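Local atomic coordinates of DNA fragmentation factor subunit beta (Mus musculus, PDB entry 1V0D), a protein that cuts DNA as a nuclease, causing DNA fragmentation and chromatin condensation during apoptosis. Residues G225-Q230 with L300-I305; V285-F290 with I322-T327; Q108-E113 with L121-L126. All blocks are in the same frame, centred on the assembly; numbering follows the deposited sequence.

Contact 1 (G225-Q230 with L300-I305); sequences GWFSCQ and LKLVHI. With ZN (zinc ion), chain B.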
loop_
_atom_site.group_PDB
_atom_site.type_symbol
_atom_site.label_atom_id
_atom_site.label_comp_id
_atom_site.label_asym_id
_atom_site.label_seq_id
_atom_site.Cartn_x
_atom_site.Cartn_y
_atom_site.Cartn_z
ATOM N N GLY A 225 -14.816 -15.073 -3.827
ATOM C CA GLY A 225 -13.823 -14.019 -3.916
ATOM C C GLY A 225 -13.074 -13.701 -2.629
ATOM O O GLY A 225 -12.392 -12.678 -2.562
ATOM N N TRP A 226 -13.178 -14.560 -1.613
ATOM C CA TRP A 226 -12.479 -14.323 -0.345
ATOM C C TRP A 226 -11.040 -14.855 -0.264
ATOM O O TRP A 226 -10.808 -16.062 -0.395
ATOM C CB TRP A 226 -13.272 -14.912 0.821
ATOM C CG TRP A 226 -14.444 -14.085 1.237
ATOM C CD1 TRP A 226 -15.749 -14.252 0.864
ATOM C CD2 TRP A 226 -14.413 -12.938 2.087
ATOM N NE1 TRP A 226 -16.533 -13.278 1.433
ATOM C CE2 TRP A 226 -15.738 -12.456 2.189
ATOM C CE3 TRP A 226 -13.392 -12.266 2.772
ATOM C CZ2 TRP A 226 -16.071 -11.328 2.953
ATOM C CZ3 TRP A 226 -13.721 -11.146 3.529
ATOM C CH2 TRP A 226 -15.052 -10.689 3.614
ATOM N N PHE A 227 -10.080 -13.955 -0.035
ATOM C CA PHE A 227 -8.676 -14.342 0.090
ATOM C C PHE A 227 -8.260 -14.294 1.555
ATOM O O PHE A 227 -8.701 -13.424 2.305
ATOM C CB PHE A 227 -7.765 -13.407 -0.698
ATOM C CG PHE A 227 -8.033 -13.387 -2.170
ATOM C CD1 PHE A 227 -9.122 -12.686 -2.687
ATOM C CD2 PHE A 227 -7.177 -14.041 -3.055
ATOM C CE1 PHE A 227 -9.352 -12.630 -4.073
ATOM C CE2 PHE A 227 -7.397 -13.992 -4.444
ATOM C CZ PHE A 227 -8.484 -13.286 -4.951
ATOM N N SER A 228 -7.415 -15.237 1.966
ATOM C CA SER A 228 -6.938 -15.289 3.343
ATOM C C SER A 228 -5.453 -15.050 3.373
ATOM O O SER A 228 -4.708 -15.611 2.570
ATOM C CB SER A 228 -7.223 -16.647 3.970
ATOM O OG SER A 228 -8.591 -16.777 4.308
ATOM N N CYS A 229 -5.011 -14.208 4.295
ATOM C CA CYS A 229 -3.590 -13.943 4.400
ATOM C C CYS A 229 -2.940 -15.278 4.760
ATOM O O CYS A 229 -3.449 -16.010 5.611
ATOM C CB CYS A 229 -3.324 -12.916 5.500
ATOM S SG CYS A 229 -1.597 -12.477 5.664
ATOM N N GLN A 230 -1.834 -15.614 4.111
ATOM C CA GLN A 230 -1.163 -16.861 4.433
ATOM C C GLN A 230 -0.078 -16.623 5.484
ATOM O O GLN A 230 0.812 -17.458 5.660
ATOM C CB GLN A 230 -0.539 -17.460 3.183
ATOM C CG GLN A 230 -1.493 -17.605 2.018
ATOM C CD GLN A 230 -0.863 -18.366 0.862
ATOM O OE1 GLN A 230 -1.119 -18.076 -0.313
ATOM N NE2 GLN A 230 -0.035 -19.354 1.195
ATOM N N LEU A 300 5.239 -18.518 -3.734
ATOM C CA LEU A 300 4.561 -17.245 -3.475
ATOM C C LEU A 300 3.504 -17.364 -2.390
ATOM O O LEU A 300 2.627 -18.228 -2.465
ATOM C CB LEU A 300 3.875 -16.719 -4.743
ATOM C CG LEU A 300 4.734 -16.387 -5.970
ATOM C CD1 LEU A 300 3.830 -15.875 -7.086
ATOM C CD2 LEU A 300 5.796 -15.350 -5.623
ATOM N N LYS A 301 3.587 -16.496 -1.385
ATOM C CA LYS A 301 2.615 -16.470 -0.297
ATOM C C LYS A 301 1.803 -15.180 -0.487
ATOM O O LYS A 301 2.380 -14.119 -0.722
ATOM C CB LYS A 301 3.333 -16.410 1.053
ATOM C CG LYS A 301 3.283 -17.664 1.926
ATOM C CD LYS A 301 3.771 -17.306 3.349
ATOM C CE LYS A 301 3.480 -18.388 4.411
ATOM N NZ LYS A 301 4.434 -19.557 4.392
ATOM N N LEU A 302 0.478 -15.263 -0.408
ATOM C CA LEU A 302 -0.349 -14.070 -0.548
ATOM C C LEU A 302 -0.519 -13.476 0.836
ATOM O O LEU A 302 -1.241 -14.027 1.660
ATOM C CB LEU A 302 -1.721 -14.421 -1.120
ATOM C CG LEU A 302 -2.736 -13.264 -1.182
ATOM C CD1 LEU A 302 -2.256 -12.178 -2.129
ATOM C CD2 LEU A 302 -4.078 -13.803 -1.643
ATOM N N VAL A 303 0.138 -12.353 1.098
ATOM C CA VAL A 303 0.048 -11.732 2.416
ATOM C C VAL A 303 -0.501 -10.318 2.450
ATOM O O VAL A 303 -0.316 -9.523 1.523
ATOM C CB VAL A 303 1.434 -11.659 3.128
ATOM C CG1 VAL A 303 2.064 -13.030 3.216
ATOM C CG2 VAL A 303 2.349 -10.706 2.388
ATOM N N HIS A 304 -1.164 -10.022 3.561
ATOM C CA HIS A 304 -1.707 -8.707 3.851
ATOM C C HIS A 304 -0.433 -7.915 4.133
ATOM O O HIS A 304 0.590 -8.496 4.470
ATOM C CB HIS A 304 -2.605 -8.823 5.085
ATOM C CG HIS A 304 -2.975 -7.518 5.720
ATOM N ND1 HIS A 304 -2.067 -6.747 6.419
ATOM C CD2 HIS A 304 -4.177 -6.914 5.866
ATOM C CE1 HIS A 304 -2.699 -5.731 6.979
ATOM N NE2 HIS A 304 -3.979 -5.809 6.660
ATOM N N ILE A 305 -0.475 -6.603 3.984
ATOM C CA ILE A 305 0.731 -5.805 4.180
ATOM C C ILE A 305 1.394 -5.933 5.559
ATOM O O ILE A 305 2.613 -5.787 5.682
ATOM C CB ILE A 305 0.451 -4.312 3.866
ATOM C CG1 ILE A 305 1.761 -3.528 3.909
ATOM C CG2 ILE A 305 -0.588 -3.753 4.838
ATOM C CD1 ILE A 305 1.612 -2.087 3.549
HETATM ZN ZN ZN B . -1.705 -11.689 7.893
#
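C229, one of the four ligands of the zinc ion, meets the outgoing end of strand 300-303 and so ties the zinc site to the sheet beside the magnesium site. Its SG lies 2.4 Å from the zinc ion, whose other ligands are C238, H242 and C307. The same sulfur accepts a nearly linear hydrogen bond from the backbone: H304 N is 3.3 Å from C229 SG, with an N-H...S angle of 177°. Such N-H...S bonds are familiar from zinc-cysteine sites and would probably lower the charge density on the sulfur. Setting SG opposite the backbone N of its own residue (chi1 -178°) carries it to both partners, and V303 passes close by, its CA 3.7 Å from C229 SG.

Strand 300-303 pairs with strand 260-263 in a two-stranded antiparallel sheet, in a domain of the His-Me finger clan; D262 of the partner strand and H308, just beyond strand 300-303, bind the magnesium ion. K301 and V303 bond by their backbones to D262 and N260, while L302 turns its own backbone to Q230. Q230 N donates to L302 O at 3.0 Å; the extended Q230 side chain reaches on to the strand, and L302 N makes a weak bond to Q230 OE1 at 3.2 Å. One glutamine thus engages both polar backbone atoms of L302, although the touching parts of the two segments run 108° apart. K301 CG packs 3.8 Å from Q230 NE2. The L302 and F227 side chains cross at about a right angle, with F227 CD2 3.4 Å from L302 CD2; F256 meets the same phenyl ring from elsewhere in the chain.

Contact 2 (V285-F290 with I322-T327); sequences VNWEYF and IYRPQT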
loop_
_atom_site.group_PDB
_atom_site.type_symbol
_atom_site.label_atom_id
_atom_site.label_comp_id
_atom_site.label_asym_id
_atom_site.label_seq_id
_atom_site.Cartn_x
_atom_site.Cartn_y
_atom_site.Cartn_z
ATOM N N VAL A 285 20.962 -26.497 -16.892
ATOM C CA VAL A 285 20.065 -25.949 -15.888
ATOM C C VAL A 285 18.610 -26.394 -15.967
ATOM O O VAL A 285 17.978 -26.334 -17.018
ATOM C CB VAL A 285 20.086 -24.421 -15.919
ATOM C CG1 VAL A 285 19.110 -23.873 -14.908
ATOM C CG2 VAL A 285 21.473 -23.925 -15.618
ATOM N N ASN A 286 18.086 -26.827 -14.827
ATOM C CA ASN A 286 16.702 -27.260 -14.724
ATOM C C ASN A 286 15.849 -26.011 -14.531
ATOM O O ASN A 286 15.261 -25.803 -13.465
ATOM C CB ASN A 286 16.538 -28.200 -13.531
ATOM C CG ASN A 286 15.087 -28.505 -13.227
ATOM O OD1 ASN A 286 14.247 -28.563 -14.133
ATOM N ND2 ASN A 286 14.781 -28.714 -11.952
ATOM N N TRP A 287 15.783 -25.192 -15.579
ATOM C CA TRP A 287 15.036 -23.938 -15.541
ATOM C C TRP A 287 13.601 -24.036 -15.033
ATOM O O TRP A 287 13.060 -23.060 -14.514
ATOM C CB TRP A 287 15.069 -23.246 -16.918
ATOM C CG TRP A 287 14.291 -23.914 -18.004
ATOM C CD1 TRP A 287 14.786 -24.694 -19.007
ATOM C CD2 TRP A 287 12.872 -23.857 -18.202
ATOM N NE1 TRP A 287 13.765 -25.131 -19.821
ATOM C CE2 TRP A 287 12.579 -24.632 -19.349
ATOM C CE3 TRP A 287 11.818 -23.227 -17.521
ATOM C CZ2 TRP A 287 11.270 -24.794 -19.835
ATOM C CZ3 TRP A 287 10.512 -23.390 -18.005
ATOM C CH2 TRP A 287 10.254 -24.168 -19.150
ATOM N N GLU A 288 12.978 -25.202 -15.157
ATOM C CA GLU A 288 11.606 -25.345 -14.667
ATOM C C GLU A 288 11.549 -25.065 -13.161
ATOM O O GLU A 288 10.550 -24.550 -12.646
ATOM C CB GLU A 288 11.065 -26.755 -14.946
ATOM C CG GLU A 288 10.662 -27.012 -16.394
ATOM C CD GLU A 288 11.855 -27.144 -17.330
ATOM O OE1 GLU A 288 13.014 -27.088 -16.844
ATOM O OE2 GLU A 288 11.636 -27.314 -18.553
ATOM N N TYR A 289 12.627 -25.418 -12.461
ATOM C CA TYR A 289 12.711 -25.217 -11.017
ATOM C C TYR A 289 12.639 -23.730 -10.688
ATOM O O TYR A 289 11.859 -23.321 -9.814
ATOM C CB TYR A 289 14.011 -25.831 -10.463
ATOM C CG TYR A 289 14.251 -25.530 -8.998
ATOM C CD1 TYR A 289 13.259 -25.767 -8.053
ATOM C CD2 TYR A 289 15.451 -24.962 -8.565
ATOM C CE1 TYR A 289 13.448 -25.439 -6.711
ATOM C CE2 TYR A 289 15.656 -24.634 -7.224
ATOM C CZ TYR A 289 14.650 -24.868 -6.300
ATOM O OH TYR A 289 14.811 -24.502 -4.970
ATOM N N PHE A 290 13.449 -22.938 -11.396
ATOM C CA PHE A 290 13.497 -21.491 -11.216
ATOM C C PHE A 290 12.162 -20.867 -11.599
ATOM O O PHE A 290 11.737 -19.855 -11.028
ATOM C CB PHE A 290 14.619 -20.892 -12.057
ATOM C CG PHE A 290 15.984 -21.267 -11.579
ATOM C CD1 PHE A 290 16.650 -22.362 -12.117
ATOM C CD2 PHE A 290 16.577 -20.575 -10.523
ATOM C CE1 PHE A 290 17.895 -22.771 -11.604
ATOM C CE2 PHE A 290 17.820 -20.975 -10.003
ATOM C CZ PHE A 290 18.477 -22.076 -10.545
ATOM N N ILE A 322 18.640 -27.589 -8.865
ATOM C CA ILE A 322 19.109 -26.590 -9.811
ATOM C C ILE A 322 19.494 -27.146 -11.185
ATOM O O ILE A 322 19.170 -26.536 -12.215
ATOM C CB ILE A 322 20.287 -25.796 -9.201
ATOM C CG1 ILE A 322 19.773 -24.981 -8.007
ATOM C CG2 ILE A 322 20.924 -24.896 -10.249
ATOM C CD1 ILE A 322 20.840 -24.227 -7.240
ATOM N N TYR A 323 20.161 -28.301 -11.216
ATOM C CA TYR A 323 20.573 -28.882 -12.496
ATOM C C TYR A 323 19.834 -30.150 -12.898
ATOM O O TYR A 323 19.343 -30.898 -12.055
ATOM C CB TYR A 323 22.073 -29.159 -12.499
ATOM C CG TYR A 323 22.927 -27.955 -12.175
ATOM C CD1 TYR A 323 23.472 -27.791 -10.909
ATOM C CD2 TYR A 323 23.194 -26.985 -13.136
ATOM C CE1 TYR A 323 24.262 -26.699 -10.605
ATOM C CE2 TYR A 323 23.979 -25.889 -12.844
ATOM C CZ TYR A 323 24.510 -25.751 -11.572
ATOM O OH TYR A 323 25.274 -24.648 -11.253
ATOM N N ARG A 324 19.759 -30.383 -14.205
ATOM C CA ARG A 324 19.082 -31.562 -14.727
ATOM C C ARG A 324 19.940 -32.790 -14.495
ATOM O O ARG A 324 21.136 -32.788 -14.805
ATOM C CB ARG A 324 18.815 -31.422 -16.227
ATOM C CG ARG A 324 17.734 -30.428 -16.597
ATOM C CD ARG A 324 17.373 -30.561 -18.068
ATOM N NE ARG A 324 16.661 -29.399 -18.588
ATOM C CZ ARG A 324 15.527 -28.928 -18.081
ATOM N NH1 ARG A 324 14.964 -29.516 -17.032
ATOM N NH2 ARG A 324 14.952 -27.868 -18.630
ATOM N N PRO A 325 19.337 -33.855 -13.939
ATOM C CA PRO A 325 19.985 -35.132 -13.634
ATOM C C PRO A 325 20.631 -35.728 -14.865
ATOM O O PRO A 325 19.995 -35.818 -15.914
ATOM C CB PRO A 325 18.832 -35.994 -13.147
ATOM C CG PRO A 325 17.944 -35.006 -12.493
ATOM C CD PRO A 325 17.938 -33.873 -13.486
ATOM N N GLN A 326 21.897 -36.119 -14.743
ATOM C CA GLN A 326 22.604 -36.736 -15.858
ATOM C C GLN A 326 22.183 -38.204 -15.836
ATOM O O GLN A 326 22.470 -38.922 -14.868
ATOM C CB GLN A 326 24.121 -36.610 -15.670
ATOM N N THR A 327 21.484 -38.641 -16.883
ATOM C CA THR A 327 21.022 -40.026 -16.962
ATOM C C THR A 327 22.203 -40.966 -17.189
ATOM O O THR A 327 22.710 -41.092 -18.310
ATOM C CB THR A 327 19.986 -40.214 -18.101
ATOM O OG1 THR A 327 18.801 -39.466 -17.798
ATOM C CG2 THR A 327 19.621 -41.689 -18.261
#
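V285 and Y323 form a single beta bridge, their CA atoms 4.5 Å apart, and N286 N donates to I322 O at 2.8 Å with the donor tilted 24° from the carbonyl plane. R324 prolongs the backbone pairing to E284, just before the segment, while N286 sits at the centre of an inverse gamma turn that swings the chain toward helix 287-295.

R324 does most of the side-chain work. Extended from CG to NE, it lays one face of its guanidinium over V285 O and the CA of N286. Its edge is given to E288: R324 NH2 reaches E288 OE1 at 2.7 Å, using the syn lone pair of that oxygen, which lies 12° out of the guanidinium plane. Weaker bonds run from NH1 to the same oxygen and from NH2 to OE2, yet the carboxylate plane is turned 59° from the guanidinium, so the salt bridge is not a flat two-pronged pair. NE forms a salt bridge with E284, so that the charge is probably shared between two carboxylates. The carboxylate carbon of E288 also lies over the centre of the W287 ring.

Although the I322 side chain starts out away from 285-290, its branches still touch the rings: CG2 meets the edge of the F290 ring, F290 CZ being 3.7 Å from I322 CG2, and I322 CG1 lies 4.2 Å from Y289 CE2. N286 ND2 bonds to R321 O. The whole is an isolated beta bridge with a salt-bridged arginine, by which I322-R324, near the end of the modelled chain, is held to the start of helix 287-295.

Contact 3 (Q108-E113 with L121-L126); sequences QQLSDE and LLADLL. Unlike the reference sequence in segment 108-113: Q109 (reference Leu).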
loop_
_atom_site.group_PDB
_atom_site.type_symbol
_atom_site.label_atom_id
_atom_site.label_comp_id
_atom_site.label_asym_id
_atom_site.label_seq_id
_atom_site.Cartn_x
_atom_site.Cartn_y
_atom_site.Cartn_z
ATOM N N GLN A 108 -25.961 8.768 8.681
ATOM C CA GLN A 108 -26.435 9.941 9.398
ATOM C C GLN A 108 -25.546 10.249 10.591
ATOM O O GLN A 108 -25.167 11.404 10.805
ATOM C CB GLN A 108 -27.879 9.742 9.859
ATOM C CG GLN A 108 -28.874 9.658 8.712
ATOM C CD GLN A 108 -30.305 9.865 9.166
ATOM O OE1 GLN A 108 -30.649 10.919 9.705
ATOM N NE2 GLN A 108 -31.149 8.858 8.952
ATOM N N GLN A 109 -25.208 9.223 11.367
ATOM C CA GLN A 109 -24.350 9.431 12.523
ATOM C C GLN A 109 -22.972 9.923 12.097
ATOM O O GLN A 109 -22.269 10.560 12.879
ATOM C CB GLN A 109 -24.217 8.150 13.333
ATOM C CG GLN A 109 -25.458 7.803 14.112
ATOM C CD GLN A 109 -25.153 6.908 15.292
ATOM O OE1 GLN A 109 -24.670 5.790 15.126
ATOM N NE2 GLN A 109 -25.423 7.400 16.496
ATOM N N LEU A 110 -22.590 9.624 10.859
ATOM C CA LEU A 110 -21.302 10.072 10.339
ATOM C C LEU A 110 -21.380 11.560 10.038
ATOM O O LEU A 110 -20.541 12.338 10.494
ATOM C CB LEU A 110 -20.930 9.315 9.065
ATOM C CG LEU A 110 -20.300 7.940 9.263
ATOM C CD1 LEU A 110 -19.949 7.347 7.910
ATOM C CD2 LEU A 110 -19.053 8.072 10.122
ATOM N N SER A 111 -22.389 11.946 9.262
ATOM C CA SER A 111 -22.585 13.349 8.922
ATOM C C SER A 111 -22.572 14.113 10.239
ATOM O O SER A 111 -21.867 15.113 10.387
ATOM C CB SER A 111 -23.917 13.537 8.213
ATOM N N ASP A 112 -23.350 13.617 11.199
ATOM C CA ASP A 112 -23.423 14.224 12.521
ATOM C C ASP A 112 -22.105 13.951 13.237
ATOM O O ASP A 112 -22.021 13.040 14.063
ATOM C CB ASP A 112 -24.589 13.624 13.310
ATOM N N GLU A 113 -21.082 14.739 12.905
ATOM C CA GLU A 113 -19.739 14.610 13.483
ATOM C C GLU A 113 -19.675 13.979 14.874
ATOM O O GLU A 113 -20.539 14.219 15.718
ATOM C CB GLU A 113 -19.060 15.977 13.547
ATOM C CG GLU A 113 -17.688 15.935 14.198
ATOM C CD GLU A 113 -17.203 17.304 14.610
ATOM O OE1 GLU A 113 -17.849 17.921 15.487
ATOM O OE2 GLU A 113 -16.181 17.759 14.055
ATOM N N LEU A 121 -14.809 3.574 13.676
ATOM C CA LEU A 121 -15.643 2.381 13.711
ATOM C C LEU A 121 -16.865 2.532 12.812
ATOM O O LEU A 121 -17.234 1.619 12.067
ATOM C CB LEU A 121 -16.096 2.127 15.147
ATOM C CG LEU A 121 -16.280 0.675 15.585
ATOM C CD1 LEU A 121 -16.609 0.661 17.060
ATOM C CD2 LEU A 121 -17.375 0.003 14.776
ATOM N N LEU A 122 -17.487 3.701 12.884
ATOM C CA LEU A 122 -18.674 3.992 12.101
ATOM C C LEU A 122 -18.355 4.015 10.612
ATOM O O LEU A 122 -19.104 3.476 9.796
ATOM C CB LEU A 122 -19.248 5.341 12.530
ATOM C CG LEU A 122 -20.761 5.490 12.382
ATOM C CD1 LEU A 122 -21.436 4.371 13.161
ATOM C CD2 LEU A 122 -21.211 6.847 12.898
ATOM N N ALA A 123 -17.241 4.648 10.255
ATOM C CA ALA A 123 -16.844 4.724 8.855
ATOM C C ALA A 123 -16.547 3.313 8.370
ATOM O O ALA A 123 -16.941 2.926 7.267
ATOM C CB ALA A 123 -15.616 5.598 8.706
ATOM N N ASP A 124 -15.857 2.548 9.211
ATOM C CA ASP A 124 -15.511 1.180 8.879
ATOM C C ASP A 124 -16.757 0.334 8.685
ATOM O O ASP A 124 -16.873 -0.392 7.694
ATOM C CB ASP A 124 -14.637 0.574 9.973
ATOM C CG ASP A 124 -13.244 1.185 10.011
ATOM O OD1 ASP A 124 -12.685 1.480 8.927
ATOM O OD2 ASP A 124 -12.700 1.356 11.127
ATOM N N LEU A 125 -17.692 0.430 9.626
ATOM C CA LEU A 125 -18.930 -0.331 9.535
ATOM C C LEU A 125 -19.662 -0.046 8.240
ATOM O O LEU A 125 -20.116 -0.960 7.562
ATOM C CB LEU A 125 -19.834 -0.020 10.722
ATOM C CG LEU A 125 -19.454 -0.830 11.961
ATOM C CD1 LEU A 125 -20.256 -0.369 13.173
ATOM C CD2 LEU A 125 -19.705 -2.309 11.669
ATOM N N LEU A 126 -19.776 1.226 7.892
ATOM C CA LEU A 126 -20.454 1.591 6.663
ATOM C C LEU A 126 -19.744 0.883 5.520
ATOM O O LEU A 126 -20.382 0.351 4.610
ATOM C CB LEU A 126 -20.395 3.101 6.449
ATOM C CG LEU A 126 -21.713 3.796 6.097
ATOM C CD1 LEU A 126 -21.400 5.186 5.557
ATOM C CD2 LEU A 126 -22.488 2.987 5.057
#
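L110 lies alongside L122, the two side chains sliding past each other in opposite directions, with L110 CD2 3.6 Å from L122 CB. From the same position its other methyl reaches one helical turn further along the partner helix, where L110 CD1 meets L126 CD1 at 3.5 Å. A123, next to L122, presents only a small surface, its CB 4.5 Å from L110 CD2. The two methyls of L110 are thus spread over L122, A123 and L126. Its CG stands opposite its own carbonyl carbon (chi1 -82°), which projects the two methyls across to the other helix.

L122 answers with a branch of its own. Its CG lies roughly opposite its backbone N (chi1 -150°), and CD2 passes over the root of Q109, coming 3.3 Å from Q109 CB; the two side chains cross at about a right angle. Here the glutamine, which replaces the leucine of the reference sequence, offers its aliphatic part, while its OE1 stays 4.0 Å from L122 CD1.

Helices 103-111 and 116-129 form a helical hairpin joined by a short loop. D112, the first residue to leave helical geometry, still donates its N to Q108 O before the chain turns. The second subunit packs against this hairpin, with L92 of that chain touching L122 and I88 of that chain touching Q109. Cutting L110 back to an alanine would probably leave L122 and L126 without their shared partner and open a gap between the helices. Across these two segments the contact is made by hydrocarbon surfaces, so it depends on shape and burial rather than on directional bonds.

How the contacts relate
Read from the N terminus, contact 3 comes first and closes a short loop, folding helix 103-111 back on helix 116-129. Contacts 1 and 2 follow it and cross: 225-230 opens first, 285-290 begins before 300-305 closes contact 1, and 322-327 closes contact 2 last. Helix 287-295 is followed, after a short linker, by strand 300-303, so one continuous piece of chain serves both, although their centres are about 30 Å apart. Contact 1 joins the zinc site to the two-stranded sheet that carries D262; contact 2 holds the last part of the modelled chain to the start of helix 287-295. Contacts 2 and 3 sit on opposite sides of the chain's centre, and contacts 1 and 3 both touch the second subunit.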